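Local coordinates for microcin B17-processing protein McbD (Escherichia coli str. K-12 substr. MG1655, PDB 6GRH), which is required to convert the inactive microcin B17 precursor into the active antibiotic peptide, working as a YcaO-family protein assembled with McbB and McbC, at residues S30-A41 against S50-R61. The protein carries 1 engineered substitution. Sequence-based numbering, arbitrary orientation.
Sequences SQIWDYERITPA and SIQGAIGEYFER
Y58 turns its CG away from its own amide nitrogen (chi1 174°), which sends the ring toward the hairpin to lodge between I32 and I38, while bends at chi2 and chi3 fold R61 back so that its guanidinium reaches the carbonyls ahead of A41. CG2 of I32 meets Y58 CD1 at 3.6 Å and CD1 of I38 meets the same ring carbon at 3.5 Å, both side chains crossing the tyrosine roughly at right angles. At the ring's edge the phenol OH donates to D34 OD2 over 2.7 Å, coming from above the carboxylate plane, 50° out of it. The other oxygen, OD1, takes R37 NH1 at 2.7 Å on its syn side, a salt bridge that holds the carboxylate from a second direction and would probably favour its charged form. R61 NH2 gives T39 O a nearly straight 3.0 Å bond lying in the guanidinium plane; P40 O, also at that edge, accepts only a weak one. NH1 donates to a water, and the guanidinium is held by T39 across the contact and by E57 in its own helix. The methyl of A41 lies over one guanidinium face, nearest NH2, and rests on the helix backbone, CB lying 3.5 Å from Y58 N. Farther back, S30 OG donates to S50 OG at 2.9 Å, and A54 CB packs on the backbone of S30. Strands 28-33 and 41-45 make a beta-hairpin, I32 and A41 being a hydrogen-bonded antiparallel pair; the axis of 50-61 passes 7.3 Å from that of strand 30-33, at 27° to it. Salt bridges of R37 with E204 and E36 with R209 of a McbB chain put the turn at a subunit interface, while I32 touches M16 of strand 15-18 and I38 packs on F65 of helix 47-66.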
ATOM      1  N   SER E  30      13.185  -7.005 -24.548  1.00 27.50           N
ATOM      2  CA  SER E  30      11.766  -6.620 -24.545  1.00 27.48           C
ATOM      3  C   SER E  30      11.124  -7.151 -25.803  1.00 27.32           C
ATOM      4  O   SER E  30      11.741  -7.148 -26.854  1.00 26.54           O
ATOM      5  CB  SER E  30      11.589  -5.100 -24.481  1.00 27.29           C
ATOM      6  OG  SER E  30      12.092  -4.569 -23.261  1.00 28.47           O
ATOM      7  N   GLN E  31       9.868  -7.581 -25.691  1.00 27.77           N
ATOM      8  CA  GLN E  31       9.221  -8.249 -26.794  1.00 28.14           C
ATOM      9  C   GLN E  31       7.738  -7.874 -26.864  1.00 27.26           C
ATOM     10  O   GLN E  31       7.090  -7.706 -25.833  1.00 25.55           O
ATOM     11  CB  GLN E  31       9.396  -9.756 -26.630  1.00 30.85           C
ATOM     12  CG  GLN E  31       8.831 -10.581 -27.765  1.00 33.91           C
ATOM     13  CD  GLN E  31       9.241 -12.046 -27.703  1.00 36.19           C
ATOM     14  OE1 GLN E  31      10.054 -12.491 -28.489  1.00 40.66           O
ATOM     15  NE2 GLN E  31       8.681 -12.784 -26.773  1.00 39.80           N
ATOM     16  N   ILE E  32       7.241  -7.702 -28.086  1.00 25.93           N
ATOM     17  CA  ILE E  32       5.834  -7.536 -28.357  1.00 26.22           C
ATOM     18  C   ILE E  32       5.327  -8.738 -29.151  1.00 26.44           C
ATOM     19  O   ILE E  32       5.915  -9.097 -30.155  1.00 25.88           O
ATOM     20  CB  ILE E  32       5.565  -6.215 -29.090  1.00 26.09           C
ATOM     21  CG1 ILE E  32       5.836  -5.066 -28.113  1.00 26.82           C
ATOM     22  CG2 ILE E  32       4.136  -6.158 -29.631  1.00 26.67           C
ATOM     23  CD1 ILE E  32       5.851  -3.695 -28.710  1.00 27.47           C
ATOM     24  N   TRP E  33       4.251  -9.363 -28.681  1.00 27.43           N
ATOM     25  CA  TRP E  33       3.608 -10.475 -29.378  1.00 28.36           C
ATOM     26  C   TRP E  33       2.229  -9.979 -29.822  1.00 27.88           C
ATOM     27  O   TRP E  33       1.539  -9.281 -29.075  1.00 26.08           O
ATOM     28  CB  TRP E  33       3.531 -11.723 -28.480  1.00 30.85           C
ATOM     29  CG  TRP E  33       2.742 -12.914 -29.043  1.00 33.72           C
ATOM     30  CD1 TRP E  33       3.186 -13.832 -29.947  1.00 35.26           C
ATOM     31  CD2 TRP E  33       1.391 -13.306 -28.711  1.00 35.55           C
ATOM     32  NE1 TRP E  33       2.200 -14.754 -30.214  1.00 37.23           N
ATOM     33  CE2 TRP E  33       1.095 -14.467 -29.462  1.00 37.05           C
ATOM     34  CE3 TRP E  33       0.420 -12.803 -27.847  1.00 36.27           C
ATOM     35  CZ2 TRP E  33      -0.145 -15.118 -29.393  1.00 38.67           C
ATOM     36  CZ3 TRP E  33      -0.822 -13.450 -27.776  1.00 38.38           C
ATOM     37  CH2 TRP E  33      -1.088 -14.599 -28.545  1.00 38.68           C
ATOM     38  N   ASP E  34       1.868 -10.303 -31.064  1.00 27.19           N
ATOM     39  CA  ASP E  34       0.608  -9.882 -31.648  1.00 27.41           C
ATOM     40  C   ASP E  34       0.071 -11.026 -32.521  1.00 27.78           C
ATOM     41  O   ASP E  34      -0.125 -10.847 -33.713  1.00 27.94           O
ATOM     42  CB  ASP E  34       0.820  -8.592 -32.465  1.00 26.93           C
ATOM     43  CG  ASP E  34      -0.457  -7.765 -32.643  1.00 27.56           C
ATOM     44  OD1 ASP E  34      -1.458  -8.021 -31.919  1.00 26.97           O
ATOM     45  OD2 ASP E  34      -0.448  -6.836 -33.517  1.00 28.72           O
ATOM     46  N   TYR E  35      -0.176 -12.184 -31.907  1.00 27.60           N
ATOM     47  CA  TYR E  35      -0.763 -13.345 -32.592  1.00 28.58           C
ATOM     48  C   TYR E  35       0.148 -13.669 -33.785  1.00 28.96           C
ATOM     49  O   TYR E  35       1.366 -13.625 -33.628  1.00 28.14           O
ATOM     50  CB  TYR E  35      -2.225 -13.070 -33.005  1.00 29.15           C
ATOM     51  CG  TYR E  35      -3.072 -12.578 -31.854  1.00 29.43           C
ATOM     52  CD1 TYR E  35      -3.556 -13.468 -30.900  1.00 30.17           C
ATOM     53  CD2 TYR E  35      -3.378 -11.226 -31.718  1.00 29.14           C
ATOM     54  CE1 TYR E  35      -4.322 -13.015 -29.827  1.00 30.44           C
ATOM     55  CE2 TYR E  35      -4.140 -10.761 -30.664  1.00 29.20           C
ATOM     56  CZ  TYR E  35      -4.605 -11.656 -29.722  1.00 29.85           C
ATOM     57  OH  TYR E  35      -5.347 -11.189 -28.682  1.00 29.94           O
ATOM     58  N   GLU E  36      -0.413 -13.883 -34.966  1.00 29.02           N
ATOM     59  CA  GLU E  36       0.383 -14.060 -36.163  1.00 30.18           C
ATOM     60  C   GLU E  36       0.077 -12.964 -37.164  1.00 29.37           C
ATOM     61  O   GLU E  36       0.269 -13.135 -38.381  1.00 29.87           O
ATOM     62  CB  GLU E  36       0.147 -15.456 -36.720  1.00 32.24           C
ATOM     63  CG  GLU E  36       0.524 -16.537 -35.715  1.00 33.60           C
ATOM     64  CD  GLU E  36       0.325 -17.950 -36.235  1.00 36.24           C
ATOM     65  OE1 GLU E  36      -0.667 -18.259 -36.927  1.00 37.95           O
ATOM     66  OE2 GLU E  36       1.189 -18.777 -35.930  1.00 39.08           O
ATOM     67  N   ARG E  37      -0.332 -11.798 -36.646  1.00 27.88           N
ATOM     68  CA  ARG E  37      -0.475 -10.629 -37.487  1.00 27.42           C
ATOM     69  C   ARG E  37       0.900 -10.268 -38.074  1.00 27.63           C
ATOM     70  O   ARG E  37       0.998  -9.990 -39.264  1.00 28.27           O
ATOM     71  CB  ARG E  37      -1.061  -9.468 -36.704  1.00 26.64           C
ATOM     72  CG  ARG E  37      -2.507  -9.662 -36.311  1.00 26.87           C
ATOM     73  CD  ARG E  37      -2.834  -8.912 -35.013  1.00 26.39           C
ATOM     74  NE  ARG E  37      -4.267  -8.938 -34.728  1.00 26.50           N
ATOM     75  CZ  ARG E  37      -4.829  -8.410 -33.642  1.00 26.80           C
ATOM     76  NH1 ARG E  37      -4.074  -7.818 -32.702  1.00 26.38           N
ATOM     77  NH2 ARG E  37      -6.147  -8.490 -33.476  1.00 26.91           N
ATOM     78  N   ILE E  38       1.919 -10.293 -37.212  1.00 27.69           N
ATOM     79  CA  ILE E  38       3.359 -10.235 -37.569  1.00 28.30           C
ATOM     80  C   ILE E  38       4.087 -11.230 -36.674  1.00 28.77           C
ATOM     81  O   ILE E  38       3.504 -11.720 -35.702  1.00 29.08           O
ATOM     82  CB  ILE E  38       3.964  -8.838 -37.379  1.00 28.17           C
ATOM     83  CG1 ILE E  38       3.738  -8.322 -35.953  1.00 28.23           C
ATOM     84  CG2 ILE E  38       3.378  -7.865 -38.387  1.00 28.21           C
ATOM     85  CD1 ILE E  38       4.528  -7.079 -35.602  1.00 28.17           C
ATOM     86  N   THR E  39       5.343 -11.538 -36.959  1.00 29.08           N
ATOM     87  CA  THR E  39       6.109 -12.363 -36.023  1.00 30.17           C
ATOM     88  C   THR E  39       6.512 -11.450 -34.839  1.00 29.39           C
ATOM     89  O   THR E  39       6.574 -10.243 -35.000  1.00 29.39           O
ATOM     90  CB  THR E  39       7.361 -12.962 -36.665  1.00 31.53           C
ATOM     91  OG1 THR E  39       8.183 -11.903 -37.148  1.00 31.49           O
ATOM     92  CG2 THR E  39       7.000 -13.900 -37.815  1.00 32.71           C
ATOM     93  N   PRO E  40       6.758 -12.019 -33.654  1.00 29.77           N
ATOM     94  CA  PRO E  40       7.014 -11.172 -32.472  1.00 29.62           C
ATOM     95  C   PRO E  40       8.163 -10.164 -32.682  1.00 29.50           C
ATOM     96  O   PRO E  40       9.160 -10.484 -33.309  1.00 30.01           O
ATOM     97  CB  PRO E  40       7.393 -12.181 -31.390  1.00 29.63           C
ATOM     98  CG  PRO E  40       6.818 -13.463 -31.830  1.00 30.28           C
ATOM     99  CD  PRO E  40       6.718 -13.451 -33.318  1.00 30.26           C
ATOM    100  N   ALA E  41       7.997  -8.952 -32.202  1.00 29.06           N
ATOM    101  CA  ALA E  41       8.987  -7.907 -32.379  1.00 29.24           C
ATOM    102  C   ALA E  41       9.788  -7.750 -31.101  1.00 29.22           C
ATOM    103  O   ALA E  41       9.205  -7.665 -30.007  1.00 30.36           O
ATOM    104  CB  ALA E  41       8.274  -6.609 -32.711  1.00 29.65           C
ATOM    105  N   SER E  50      15.911  -0.881 -25.123  1.00 29.10           N
ATOM    106  CA  SER E  50      15.273  -2.165 -25.434  1.00 28.67           C
ATOM    107  C   SER E  50      13.736  -2.023 -25.535  1.00 27.51           C
ATOM    108  O   SER E  50      13.107  -2.608 -26.427  1.00 26.71           O
ATOM    109  CB  SER E  50      15.634  -3.211 -24.388  1.00 30.11           C
ATOM    110  OG  SER E  50      14.745  -4.311 -24.409  1.00 31.48           O
ATOM    111  N   ILE E  51      13.163  -1.228 -24.639  1.00 26.49           N
ATOM    112  CA  ILE E  51      11.752  -0.944 -24.630  1.00 26.85           C
ATOM    113  C   ILE E  51      11.388  -0.137 -25.876  1.00 26.54           C
ATOM    114  O   ILE E  51      10.428  -0.459 -26.560  1.00 25.45           O
ATOM    115  CB  ILE E  51      11.319  -0.173 -23.359  1.00 26.24           C
ATOM    116  CG1 ILE E  51      11.601  -1.008 -22.095  1.00 26.61           C
ATOM    117  CG2 ILE E  51       9.860   0.234 -23.459  1.00 26.33           C
ATOM    118  CD1 ILE E  51      11.435  -0.235 -20.805  1.00 26.70           C
ATOM    119  N   GLN E  52      12.153   0.921 -26.130  1.00 26.65           N
ATOM    120  CA  GLN E  52      11.941   1.780 -27.301  1.00 27.05           C
ATOM    121  C   GLN E  52      12.090   1.014 -28.608  1.00 27.17           C
ATOM    122  O   GLN E  52      11.303   1.223 -29.523  1.00 26.61           O
ATOM    123  CB  GLN E  52      12.869   2.997 -27.309  1.00 27.64           C
ATOM    124  CG  GLN E  52      12.495   4.014 -26.260  1.00 28.10           C
ATOM    125  CD  GLN E  52      13.556   5.075 -26.041  1.00 29.31           C
ATOM    126  OE1 GLN E  52      14.735   4.814 -26.266  1.00 29.89           O
ATOM    127  NE2 GLN E  52      13.145   6.260 -25.562  1.00 28.59           N
ATOM    128  N   GLY E  53      13.089   0.137 -28.661  1.00 27.32           N
ATOM    129  CA  GLY E  53      13.368  -0.689 -29.805  1.00 27.34           C
ATOM    130  C   GLY E  53      12.271  -1.694 -30.090  1.00 27.45           C
ATOM    131  O   GLY E  53      11.943  -1.909 -31.254  1.00 27.36           O
ATOM    132  N   ALA E  54      11.734  -2.352 -29.059  1.00 26.81           N
ATOM    133  CA  ALA E  54      10.680  -3.340 -29.281  1.00 26.48           C
ATOM    134  C   ALA E  54       9.441  -2.655 -29.829  1.00 25.93           C
ATOM    135  O   ALA E  54       8.814  -3.192 -30.752  1.00 25.77           O
ATOM    136  CB  ALA E  54      10.347  -4.101 -28.028  1.00 26.55           C
ATOM    137  N   ILE E  55       9.085  -1.498 -29.249  1.00 25.16           N
ATOM    138  CA  ILE E  55       7.934  -0.710 -29.725  1.00 25.02           C
ATOM    139  C   ILE E  55       8.151  -0.274 -31.200  1.00 25.03           C
ATOM    140  O   ILE E  55       7.263  -0.401 -32.010  1.00 24.61           O
ATOM    141  CB  ILE E  55       7.684   0.537 -28.850  1.00 24.85           C
ATOM    142  CG1 ILE E  55       7.281   0.139 -27.429  1.00 25.25           C
ATOM    143  CG2 ILE E  55       6.595   1.458 -29.450  1.00 25.04           C
ATOM    144  CD1 ILE E  55       7.509   1.246 -26.426  1.00 25.53           C
ATOM    145  N   GLY E  56       9.316   0.277 -31.499  1.00 25.23           N
ATOM    146  CA  GLY E  56       9.681   0.679 -32.860  1.00 26.73           C
ATOM    147  C   GLY E  56       9.699  -0.446 -33.867  1.00 27.23           C
ATOM    148  O   GLY E  56       9.188  -0.299 -34.970  1.00 28.02           O
ATOM    149  N   GLU E  57      10.235  -1.596 -33.479  1.00 28.18           N
ATOM    150  CA  GLU E  57      10.226  -2.793 -34.314  1.00 29.89           C
ATOM    151  C   GLU E  57       8.786  -3.239 -34.620  1.00 28.27           C
ATOM    152  O   GLU E  57       8.465  -3.580 -35.766  1.00 27.24           O
ATOM    153  CB  GLU E  57      11.001  -3.912 -33.599  1.00 33.66           C
ATOM    154  CG  GLU E  57      11.136  -5.241 -34.344  1.00 38.55           C
ATOM    155  CD  GLU E  57      12.016  -5.144 -35.570  1.00 41.58           C
ATOM    156  OE1 GLU E  57      13.076  -4.507 -35.486  1.00 43.59           O
ATOM    157  OE2 GLU E  57      11.615  -5.690 -36.620  1.00 47.27           O
ATOM    158  N   TYR E  58       7.930  -3.202 -33.602  1.00 26.02           N
ATOM    159  CA  TYR E  58       6.533  -3.513 -33.779  1.00 25.76           C
ATOM    160  C   TYR E  58       5.852  -2.536 -34.755  1.00 25.06           C
ATOM    161  O   TYR E  58       5.173  -2.983 -35.677  1.00 24.94           O
ATOM    162  CB  TYR E  58       5.781  -3.491 -32.427  1.00 25.58           C
ATOM    163  CG  TYR E  58       4.312  -3.661 -32.631  1.00 25.89           C
ATOM    164  CD1 TYR E  58       3.804  -4.893 -32.951  1.00 26.67           C
ATOM    165  CD2 TYR E  58       3.440  -2.588 -32.542  1.00 26.20           C
ATOM    166  CE1 TYR E  58       2.448  -5.081 -33.169  1.00 27.62           C
ATOM    167  CE2 TYR E  58       2.069  -2.766 -32.771  1.00 26.99           C
ATOM    168  CZ  TYR E  58       1.594  -4.005 -33.091  1.00 27.14           C
ATOM    169  OH  TYR E  58       0.263  -4.205 -33.292  1.00 28.58           O
ATOM    170  N   PHE E  59       5.999  -1.231 -34.534  1.00 24.51           N
ATOM    171  CA  PHE E  59       5.381  -0.247 -35.423  1.00 25.47           C
ATOM    172  C   PHE E  59       5.884  -0.434 -36.868  1.00 25.75           C
ATOM    173  O   PHE E  59       5.089  -0.382 -37.812  1.00 24.73           O
ATOM    174  CB  PHE E  59       5.672   1.184 -35.000  1.00 26.04           C
ATOM    175  CG  PHE E  59       4.639   1.798 -34.104  1.00 27.51           C
ATOM    176  CD1 PHE E  59       3.607   2.566 -34.648  1.00 28.61           C
ATOM    177  CD2 PHE E  59       4.736   1.704 -32.715  1.00 28.15           C
ATOM    178  CE1 PHE E  59       2.655   3.177 -33.826  1.00 29.29           C
ATOM    179  CE2 PHE E  59       3.793   2.318 -31.877  1.00 28.85           C
ATOM    180  CZ  PHE E  59       2.759   3.070 -32.429  1.00 29.16           C
ATOM    181  N   GLU E  60       7.190  -0.650 -37.012  1.00 26.20           N
ATOM    182  CA  GLU E  60       7.803  -0.840 -38.332  1.00 28.11           C
ATOM    183  C   GLU E  60       7.210  -2.048 -39.067  1.00 28.07           C
ATOM    184  O   GLU E  60       6.727  -1.924 -40.170  1.00 27.92           O
ATOM    185  CB  GLU E  60       9.312  -1.050 -38.206  1.00 29.43           C
ATOM    186  CG  GLU E  60      10.004  -1.244 -39.541  1.00 31.93           C
ATOM    187  CD  GLU E  60      11.346  -1.948 -39.413  1.00 34.21           C
ATOM    188  OE1 GLU E  60      12.132  -1.515 -38.555  1.00 35.63           O
ATOM    189  OE2 GLU E  60      11.599  -2.921 -40.178  1.00 37.27           O
ATOM    190  N   ARG E  61       7.288  -3.207 -38.439  1.00 28.95           N
ATOM    191  CA  ARG E  61       6.818  -4.446 -39.039  1.00 30.70           C
ATOM    192  C   ARG E  61       5.327  -4.464 -39.283  1.00 29.14           C
ATOM    193  O   ARG E  61       4.876  -4.958 -40.328  1.00 28.78           O
ATOM    194  CB  ARG E  61       7.263  -5.649 -38.206  1.00 33.28           C
ATOM    195  CG  ARG E  61       8.788  -5.733 -38.175  1.00 37.31           C
ATOM    196  CD  ARG E  61       9.329  -7.115 -38.462  1.00 39.64           C
ATOM    197  NE  ARG E  61       8.995  -7.974 -37.353  1.00 42.22           N
ATOM    198  CZ  ARG E  61       9.839  -8.423 -36.429  1.00 44.30           C
ATOM    199  NH1 ARG E  61      11.142  -8.134 -36.446  1.00 46.02           N
ATOM    200  NH2 ARG E  61       9.363  -9.214 -35.489  1.00 45.34           N
TER
HETATM  201  O   HOH W   1      12.095  -8.755 -33.750  1.00 41.40           O